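Side-chain contacts in alpha,alpha-trehalose-phosphate synthase (UDP-forming) (Burkholderia vietnamiensis, PDB 5TVG), which belongs to glycosyltransferase family 20 of the GT-B clan, whose members are built from two Rossmann-like domains facing each other across a cleft: residues L75-R80 against N119-R124; E380-Q385 against G391-S396; D205-R210 against L221-R226. One frame throughout, in Å; residues are numbered along the deposited sequence.

Interaction 1 of 3, residues L75-R80 against N119-R124; sequences LGLTRR and NAMLAR
L75 and L77 of strand 70-77 meet M121 and L122 of helix 109-127 without any ring or amide between them; the contact is made of branched methyls and one thioether. L75 CD1 makes two of the three approaches of the contact. It lies 3.9 Å from CD2 of L122, where the two side chains lie alongside and run opposite ways, and the same L75 CD1 comes within 4.4 Å of SD of M121. The third approach is methyl to methyl, L77 CD2 to M121 CE at 3.9 Å, between side chains that run at a slant to one another. M121 reaches both leucines because its chain is folded: CG stands anti to the backbone N, and bends at chi2 (-78°) and chi3 (-68°) turn the thioether toward the strand. The bend also brings M121 CE to 3.8 Å from L122 CD2, and the two helix side chains together present a continuous apolar patch to the leucines of the strand. G76, between the two leucines, gives its N-H to a carboxylate oxygen of D59. Just beyond the strand, T78 serves as N-cap of helix 79-98, its OG1 bonded to the backbone N of D81. Strand 75-77 and helix 119-124 run nearly antiparallel, at 164°, with axes 11.0 Å apart, a separation bridged by side chains alone. In the fold, this is helix-on-sheet packing: strand 70-77 lies between 63-67 and 46-48 in the mixed sheet of the N-terminal half, L77 also touches Y85 of helix 79-98, and L122 reaches on to F146 of helix 146-152.

Interaction 2 of 3, residues E380-Q385 against G391-S396; sequences EYVASQ and GVLVLS. With MG (magnesium ion), chain O; UDP (uridine-5'-diphosphate), chain I.
Q385 OE1 is shared by a magnesium ion at 2.2 Å and by the backbone N of G391 at 2.8 Å, tying the C-terminal end of the helix to the start of the next strand in a beta-alpha-beta crossover. The unit runs from strand 364-367 through helix 376-384 to strand 392-396 in the parallel sheet of the C-terminal, Rossmann-like half, and helix residues 380-384 run nearly antiparallel to strand 392-396, at 173°. G391 N approaches from above the carbonyl plane of the Q385 amide, 36° out of it, with a moderately bent N-H bond. The carbonyl oxygens of R360 and S362 and a water complete the modelled magnesium ligands. The other end of the amide is also held: Q385 NE2 donates to Y381 O, close to its own amide plane, and to F359 O. Y381 O receives S384 N from the opposite face. With both ends engaged, the amide's rotation is fixed, and NE2 rests 3.5 Å above the Y381 ring plane, toward the rim.

The Y381 ring reaches the strand because CG is trans to the backbone N (chi1 -179°); G391 C lies at its edge, and Y381 OH stops 3.7 Å from G391 CA while bonding to S362 OG. Farther along, V382 CG2 meets L393 CD2 at 3.9 Å, the side chains crossing at about a right angle. E380 serves the uridine-5'-diphosphate pocket, its OE1 salt-bridged to R352; its side chain is extended, and the carboxylate accepts hydrogen bonds from ribose O3' on OE1 at 2.5 Å and from ribose O2' on OE2 at 2.6 Å.

Interaction 3 of 3, residues D205-R210 against L221-R226; sequences DYIERR and LHAHGR
I207 and L221 meet at a slant, the isoleucine of helix 197-209 pointing at strand 220-223 and the leucine pointing back. The far end of each does the touching: I207 CD1 lies 3.7 Å from L221 CD2, and the same leucine methyl sits 4.0 Å from I207 CG2, seated between the isoleucine's two arms. Those arms diverge because CG1 is anti to the carbonyl carbon (chi1 -78°) while CG2 is anti to the backbone N. I207 CG2 also approaches CB of A223, two residues on along the strand, at 4.2 Å. L221 and A223 present their side chains on the same side of the strand, and one isoleucine spans both.

Just past A223 the chain reverses in a type I' beta turn, A223 to R226, with H224 and G225 at positive phi; A223 N and R226 O (3.0 Å) and R226 N and A223 O (2.8 Å) close this two-residue hairpin between strands 220-223 and 226-232. The contact lays the helix against the strand next to the outermost one of the mixed sheet, and I207 also touches V183 and C187. D205 and R209 of the same helix form reciprocal salt bridges with R209 and D205 of a neighbouring subunit.

Between the two segments the contact is wholly aliphatic. Without a directional bond across it, the fit rests on van der Waals contact of I207 with both L221 and A223, while the ion pairs of D205 and R209 lie on another side of the helix, toward the second subunit.

How the interactions relate
Along the chain the order is interaction 1, interaction 3, interaction 2. The first two reach the same mixed sheet, at strands 70-77 and 220-223 toward its two ends; their centres are about 30 Å apart and their nearest atoms about 14 Å. Interaction 2 belongs to the other, parallel sheet, with its centre about 39 Å from that of interaction 1 and about 38 Å from that of interaction 3. None of the three touches another. Each sets a helix against a strand, in keeping with the two Rossmann-like halves of a GT-B protein: interaction 2 adjoins the bound nucleotide and metal, whereas interaction 3 lies beside a subunit interface.

Interaction 1 of 3, residues L75-R80 against N119-R124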
# COMPACT_ATOMS: atom_id res chain seq x y z
N LEU A 75 -39.01 -2.37 -8.01
CA LEU A 75 -38.50 -1.41 -8.97
C LEU A 75 -37.01 -1.62 -9.12
O LEU A 75 -36.32 -1.99 -8.17
CB LEU A 75 -38.74 0.04 -8.51
CG LEU A 75 -40.15 0.59 -8.58
CD1 LEU A 75 -40.26 1.75 -7.61
CD2 LEU A 75 -40.49 1.04 -10.04
N GLY A 76 -36.51 -1.35 -10.34
CA GLY A 76 -35.08 -1.36 -10.58
C GLY A 76 -34.51 0.02 -10.33
O GLY A 76 -35.26 0.97 -10.16
N LEU A 77 -33.17 0.10 -10.28
CA LEU A 77 -32.49 1.38 -10.15
C LEU A 77 -31.51 1.58 -11.30
O LEU A 77 -30.90 0.64 -11.78
CB LEU A 77 -31.72 1.49 -8.82
CG LEU A 77 -32.46 1.50 -7.47
CD1 LEU A 77 -31.46 1.50 -6.29
CD2 LEU A 77 -33.41 2.69 -7.40
N THR A 78 -31.32 2.83 -11.69
CA THR A 78 -30.30 3.12 -12.67
C THR A 78 -28.93 3.04 -12.00
O THR A 78 -28.81 3.11 -10.76
CB THR A 78 -30.48 4.52 -13.25
OG1 THR A 78 -30.39 5.49 -12.20
CG2 THR A 78 -31.80 4.66 -14.04
N ARG A 79 -27.91 2.91 -12.84
CA ARG A 79 -26.53 2.89 -12.39
C ARG A 79 -26.19 4.13 -11.56
O ARG A 79 -25.55 4.03 -10.50
CB ARG A 79 -25.60 2.78 -13.61
CG ARG A 79 -24.11 2.90 -13.31
CD ARG A 79 -23.61 1.69 -12.57
NE ARG A 79 -23.91 0.46 -13.30
CZ ARG A 79 -23.80 -0.76 -12.79
NH1 ARG A 79 -23.39 -0.92 -11.53
NH2 ARG A 79 -24.11 -1.82 -13.54
N ARG A 80 -26.64 5.30 -12.02
CA ARG A 80 -26.42 6.53 -11.27
C ARG A 80 -27.13 6.50 -9.93
O ARG A 80 -26.56 6.89 -8.90
CB ARG A 80 -26.88 7.73 -12.11
CG ARG A 80 -26.57 9.10 -11.50
CD ARG A 80 -25.13 9.53 -11.75
NE ARG A 80 -24.90 10.92 -11.37
CZ ARG A 80 -23.74 11.57 -11.47
NH1 ARG A 80 -22.65 10.94 -11.93
NH2 ARG A 80 -23.65 12.84 -11.10
N ASN A 119 -34.83 8.16 -2.56
CA ASN A 119 -35.88 8.03 -1.54
C ASN A 119 -37.17 8.68 -2.02
O ASN A 119 -38.25 8.10 -1.87
CB ASN A 119 -35.43 8.65 -0.21
CG ASN A 119 -34.76 7.65 0.70
OD1 ASN A 119 -35.41 7.04 1.58
ND2 ASN A 119 -33.44 7.49 0.54
N ALA A 120 -37.07 9.89 -2.60
CA ALA A 120 -38.27 10.58 -3.09
C ALA A 120 -38.91 9.83 -4.26
O ALA A 120 -40.14 9.77 -4.36
CB ALA A 120 -37.94 12.01 -3.50
N MET A 121 -38.09 9.29 -5.16
CA MET A 121 -38.65 8.53 -6.28
C MET A 121 -39.37 7.28 -5.78
O MET A 121 -40.47 6.96 -6.24
CB MET A 121 -37.53 8.17 -7.27
CG MET A 121 -37.98 7.35 -8.52
SD MET A 121 -38.21 5.58 -8.14
CE MET A 121 -36.53 5.06 -7.80
N LEU A 122 -38.76 6.56 -4.83
CA LEU A 122 -39.40 5.37 -4.27
C LEU A 122 -40.69 5.70 -3.55
O LEU A 122 -41.67 4.95 -3.64
CB LEU A 122 -38.44 4.66 -3.31
CG LEU A 122 -37.20 3.99 -3.92
CD1 LEU A 122 -36.26 3.40 -2.83
CD2 LEU A 122 -37.66 2.90 -4.88
N ALA A 123 -40.71 6.82 -2.80
CA ALA A 123 -41.90 7.21 -2.05
C ALA A 123 -43.04 7.59 -3.00
O ALA A 123 -44.22 7.31 -2.72
CB ALA A 123 -41.59 8.38 -1.12
N ARG A 124 -42.71 8.26 -4.10
CA ARG A 124 -43.73 8.61 -5.08
C ARG A 124 -44.35 7.36 -5.69
O ARG A 124 -45.57 7.27 -5.81
CB ARG A 124 -43.10 9.51 -6.15
CG ARG A 124 -43.98 9.96 -7.27
CD ARG A 124 -43.24 11.05 -8.03
NE ARG A 124 -42.17 10.52 -8.89
CZ ARG A 124 -40.86 10.60 -8.66
NH1 ARG A 124 -40.39 11.21 -7.56
NH2 ARG A 124 -40.01 10.08 -9.54

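Interaction 2 of 3, residues E380-Q385 against G391-S396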
# COMPACT_ATOMS: atom_id res chain seq x y z
N GLU A 380 -28.08 -17.53 16.65
CA GLU A 380 -28.20 -18.77 15.89
C GLU A 380 -27.21 -19.80 16.39
O GLU A 380 -27.53 -20.99 16.46
CB GLU A 380 -27.96 -18.52 14.38
CG GLU A 380 -29.08 -17.69 13.71
CD GLU A 380 -28.66 -17.18 12.32
OE1 GLU A 380 -29.49 -16.57 11.64
OE2 GLU A 380 -27.47 -17.34 11.92
N TYR A 381 -26.02 -19.34 16.76
CA TYR A 381 -25.04 -20.28 17.28
C TYR A 381 -25.56 -20.96 18.55
O TYR A 381 -25.45 -22.18 18.70
CB TYR A 381 -23.69 -19.57 17.56
CG TYR A 381 -22.66 -20.55 18.09
CD1 TYR A 381 -21.88 -21.30 17.22
CD2 TYR A 381 -22.53 -20.79 19.46
CE1 TYR A 381 -20.96 -22.24 17.69
CE2 TYR A 381 -21.62 -21.72 19.94
CZ TYR A 381 -20.84 -22.45 19.05
OH TYR A 381 -19.93 -23.38 19.55
N VAL A 382 -26.10 -20.17 19.49
CA VAL A 382 -26.63 -20.77 20.72
C VAL A 382 -27.72 -21.77 20.39
O VAL A 382 -27.71 -22.91 20.86
CB VAL A 382 -27.15 -19.67 21.68
CG1 VAL A 382 -27.99 -20.28 22.80
CG2 VAL A 382 -25.96 -18.83 22.21
N ALA A 383 -28.65 -21.38 19.50
CA ALA A 383 -29.81 -22.23 19.22
C ALA A 383 -29.45 -23.54 18.54
O ALA A 383 -30.23 -24.49 18.63
CB ALA A 383 -30.81 -21.50 18.33
N SER A 384 -28.30 -23.60 17.87
CA SER A 384 -27.94 -24.82 17.16
C SER A 384 -27.43 -25.90 18.09
O SER A 384 -27.33 -27.06 17.67
CB SER A 384 -26.86 -24.53 16.10
OG SER A 384 -27.31 -23.58 15.13
N GLN A 385 -27.06 -25.54 19.32
CA GLN A 385 -26.28 -26.46 20.13
C GLN A 385 -27.14 -27.60 20.65
O GLN A 385 -28.33 -27.44 20.93
CB GLN A 385 -25.60 -25.75 21.31
CG GLN A 385 -24.59 -24.67 20.91
CD GLN A 385 -23.53 -25.20 19.96
OE1 GLN A 385 -22.77 -26.12 20.30
NE2 GLN A 385 -23.50 -24.66 18.73
N GLY A 391 -21.74 -26.04 22.89
CA GLY A 391 -20.56 -25.24 22.69
C GLY A 391 -20.66 -23.91 23.42
O GLY A 391 -21.71 -23.54 23.93
N VAL A 392 -19.56 -23.16 23.39
CA VAL A 392 -19.43 -21.92 24.14
C VAL A 392 -19.43 -20.75 23.17
O VAL A 392 -18.70 -20.75 22.17
CB VAL A 392 -18.12 -21.90 24.98
CG1 VAL A 392 -17.95 -20.57 25.68
CG2 VAL A 392 -18.16 -23.02 25.96
N LEU A 393 -20.18 -19.71 23.52
CA LEU A 393 -20.22 -18.51 22.69
C LEU A 393 -19.21 -17.50 23.24
O LEU A 393 -19.30 -17.11 24.41
CB LEU A 393 -21.63 -17.91 22.66
CG LEU A 393 -21.76 -16.59 21.89
CD1 LEU A 393 -21.30 -16.78 20.44
CD2 LEU A 393 -23.23 -16.11 21.94
N VAL A 394 -18.25 -17.12 22.40
CA VAL A 394 -17.31 -16.04 22.68
C VAL A 394 -17.76 -14.84 21.89
O VAL A 394 -17.72 -14.86 20.65
CB VAL A 394 -15.87 -16.43 22.32
CG1 VAL A 394 -14.95 -15.26 22.54
CG2 VAL A 394 -15.46 -17.64 23.12
N LEU A 395 -18.13 -13.77 22.58
CA LEU A 395 -18.92 -12.71 21.97
C LEU A 395 -18.36 -11.34 22.32
O LEU A 395 -18.14 -11.04 23.50
CB LEU A 395 -20.40 -12.78 22.44
CG LEU A 395 -21.40 -11.70 21.95
CD1 LEU A 395 -21.61 -11.77 20.42
CD2 LEU A 395 -22.80 -11.84 22.70
N SER A 396 -18.25 -10.49 21.31
CA SER A 396 -17.85 -9.11 21.50
C SER A 396 -18.89 -8.29 22.27
O SER A 396 -20.10 -8.38 22.00
CB SER A 396 -17.59 -8.47 20.14
OG SER A 396 -17.49 -7.08 20.25
MG MG O . -21.55 -27.76 19.45
N1 UDP I . -25.87 -15.92 6.75
C2 UDP I . -26.14 -16.98 5.90
N3 UDP I . -25.09 -17.39 5.12
C4 UDP I . -23.81 -16.86 5.10
C5 UDP I . -23.60 -15.75 6.01
C6 UDP I . -24.62 -15.32 6.78
O2 UDP I . -27.23 -17.53 5.85
O4 UDP I . -22.96 -17.34 4.32
C1' UDP I . -26.98 -15.43 7.60
C2' UDP I . -26.89 -15.76 9.09
O2' UDP I . -27.53 -17.01 9.30
C3' UDP I . -27.74 -14.65 9.69
C4' UDP I . -27.42 -13.47 8.78
O4' UDP I . -27.04 -14.03 7.51
O3' UDP I . -29.13 -14.93 9.77
C5' UDP I . -26.26 -12.66 9.29
O5' UDP I . -26.88 -11.62 10.03
PA UDP I . -26.17 -10.96 11.26
O1A UDP I . -27.24 -10.25 12.01
O2A UDP I . -25.33 -11.98 12.03
O3A UDP I . -25.16 -9.91 10.62
PB UDP I . -25.35 -9.10 9.27
O1B UDP I . -26.85 -8.78 9.24
O2B UDP I . -24.70 -7.75 9.56
O3B UDP I . -24.80 -9.83 8.10
O HOH W 1 -20.53 -28.94 21.48

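Interaction 3 of 3, residues D205-R210 against L221-R226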
# COMPACT_ATOMS: atom_id res chain seq x y z
N ASP A 205 -30.46 11.43 22.94
CA ASP A 205 -29.39 12.31 23.37
C ASP A 205 -29.15 13.41 22.35
O ASP A 205 -29.01 14.59 22.70
CB ASP A 205 -28.07 11.52 23.60
CG ASP A 205 -28.03 10.82 24.97
OD1 ASP A 205 -28.86 11.12 25.85
OD2 ASP A 205 -27.14 9.96 25.19
N TYR A 206 -29.15 13.05 21.06
CA TYR A 206 -28.97 14.06 20.03
C TYR A 206 -30.06 15.13 20.12
O TYR A 206 -29.78 16.33 20.11
CB TYR A 206 -28.96 13.40 18.64
CG TYR A 206 -28.70 14.37 17.50
CD1 TYR A 206 -29.72 15.14 16.96
CD2 TYR A 206 -27.42 14.49 16.96
CE1 TYR A 206 -29.48 16.03 15.92
CE2 TYR A 206 -27.16 15.36 15.92
CZ TYR A 206 -28.19 16.13 15.40
OH TYR A 206 -27.90 17.01 14.37
N ILE A 207 -31.31 14.70 20.20
CA ILE A 207 -32.42 15.65 20.21
C ILE A 207 -32.43 16.48 21.48
O ILE A 207 -32.61 17.71 21.44
CB ILE A 207 -33.74 14.88 19.98
CG1 ILE A 207 -33.83 14.57 18.47
CG2 ILE A 207 -34.93 15.66 20.54
CD1 ILE A 207 -34.92 13.64 18.06
N GLU A 208 -32.17 15.87 22.62
CA GLU A 208 -32.25 16.63 23.86
C GLU A 208 -31.06 17.58 24.00
O GLU A 208 -31.23 18.77 24.27
CB GLU A 208 -32.37 15.67 25.04
CG GLU A 208 -33.77 15.03 25.06
CD GLU A 208 -33.92 13.92 26.08
OE1 GLU A 208 -33.95 12.74 25.67
OE2 GLU A 208 -34.01 14.21 27.29
N ARG A 209 -29.85 17.07 23.80
CA ARG A 209 -28.68 17.88 24.08
C ARG A 209 -28.44 18.94 23.00
O ARG A 209 -27.71 19.91 23.26
CB ARG A 209 -27.47 16.96 24.23
CG ARG A 209 -27.54 16.20 25.54
CD ARG A 209 -26.59 15.02 25.59
NE ARG A 209 -26.67 14.35 26.89
CZ ARG A 209 -25.70 13.58 27.38
NH1 ARG A 209 -24.59 13.40 26.67
NH2 ARG A 209 -25.83 13.02 28.58
N ARG A 210 -29.04 18.81 21.82
CA ARG A 210 -28.93 19.88 20.83
C ARG A 210 -30.13 20.81 20.86
O ARG A 210 -30.28 21.65 19.97
CB ARG A 210 -28.73 19.30 19.43
CG ARG A 210 -27.42 18.45 19.37
CD ARG A 210 -27.10 17.96 17.96
NE ARG A 210 -26.69 19.04 17.08
CZ ARG A 210 -25.43 19.42 16.89
NH1 ARG A 210 -24.44 18.80 17.51
NH2 ARG A 210 -25.16 20.43 16.08
N LEU A 221 -41.03 11.53 22.04
CA LEU A 221 -40.18 12.68 21.80
C LEU A 221 -40.99 13.71 21.03
O LEU A 221 -41.71 13.37 20.09
CB LEU A 221 -38.91 12.31 21.06
CG LEU A 221 -37.62 12.04 21.86
CD1 LEU A 221 -37.67 10.77 22.70
CD2 LEU A 221 -36.46 11.96 20.93
N HIS A 222 -40.91 14.97 21.46
CA HIS A 222 -41.57 16.10 20.82
C HIS A 222 -40.48 16.91 20.14
O HIS A 222 -39.65 17.54 20.80
CB HIS A 222 -42.33 16.94 21.85
CG HIS A 222 -43.53 16.25 22.42
ND1 HIS A 222 -44.81 16.78 22.32
CD2 HIS A 222 -43.66 15.07 23.07
CE1 HIS A 222 -45.67 15.95 22.89
NE2 HIS A 222 -45.00 14.90 23.34
N ALA A 223 -40.46 16.87 18.81
CA ALA A 223 -39.39 17.52 18.05
C ALA A 223 -39.92 17.79 16.65
O ALA A 223 -40.78 17.07 16.14
CB ALA A 223 -38.12 16.65 17.97
N HIS A 224 -39.42 18.88 16.05
CA HIS A 224 -39.76 19.24 14.67
C HIS A 224 -41.28 19.23 14.44
O HIS A 224 -41.78 18.75 13.42
CB HIS A 224 -39.06 18.31 13.67
CG HIS A 224 -37.57 18.44 13.67
ND1 HIS A 224 -36.93 19.57 13.21
CD2 HIS A 224 -36.60 17.58 14.06
CE1 HIS A 224 -35.62 19.40 13.34
NE2 HIS A 224 -35.40 18.20 13.84
N GLY A 225 -42.01 19.74 15.43
CA GLY A 225 -43.45 19.84 15.33
C GLY A 225 -44.19 18.53 15.31
O GLY A 225 -45.39 18.51 15.01
N ARG A 226 -43.53 17.42 15.63
CA ARG A 226 -44.16 16.11 15.64
C ARG A 226 -43.90 15.40 16.97
O ARG A 226 -43.05 15.80 17.77
CB ARG A 226 -43.68 15.25 14.45
CG ARG A 226 -44.05 15.85 13.06
CD ARG A 226 -43.70 14.88 11.92
NE ARG A 226 -44.34 13.59 12.18
CZ ARG A 226 -45.52 13.23 11.70
NH1 ARG A 226 -46.20 14.06 10.91
NH2 ARG A 226 -46.03 12.04 12.00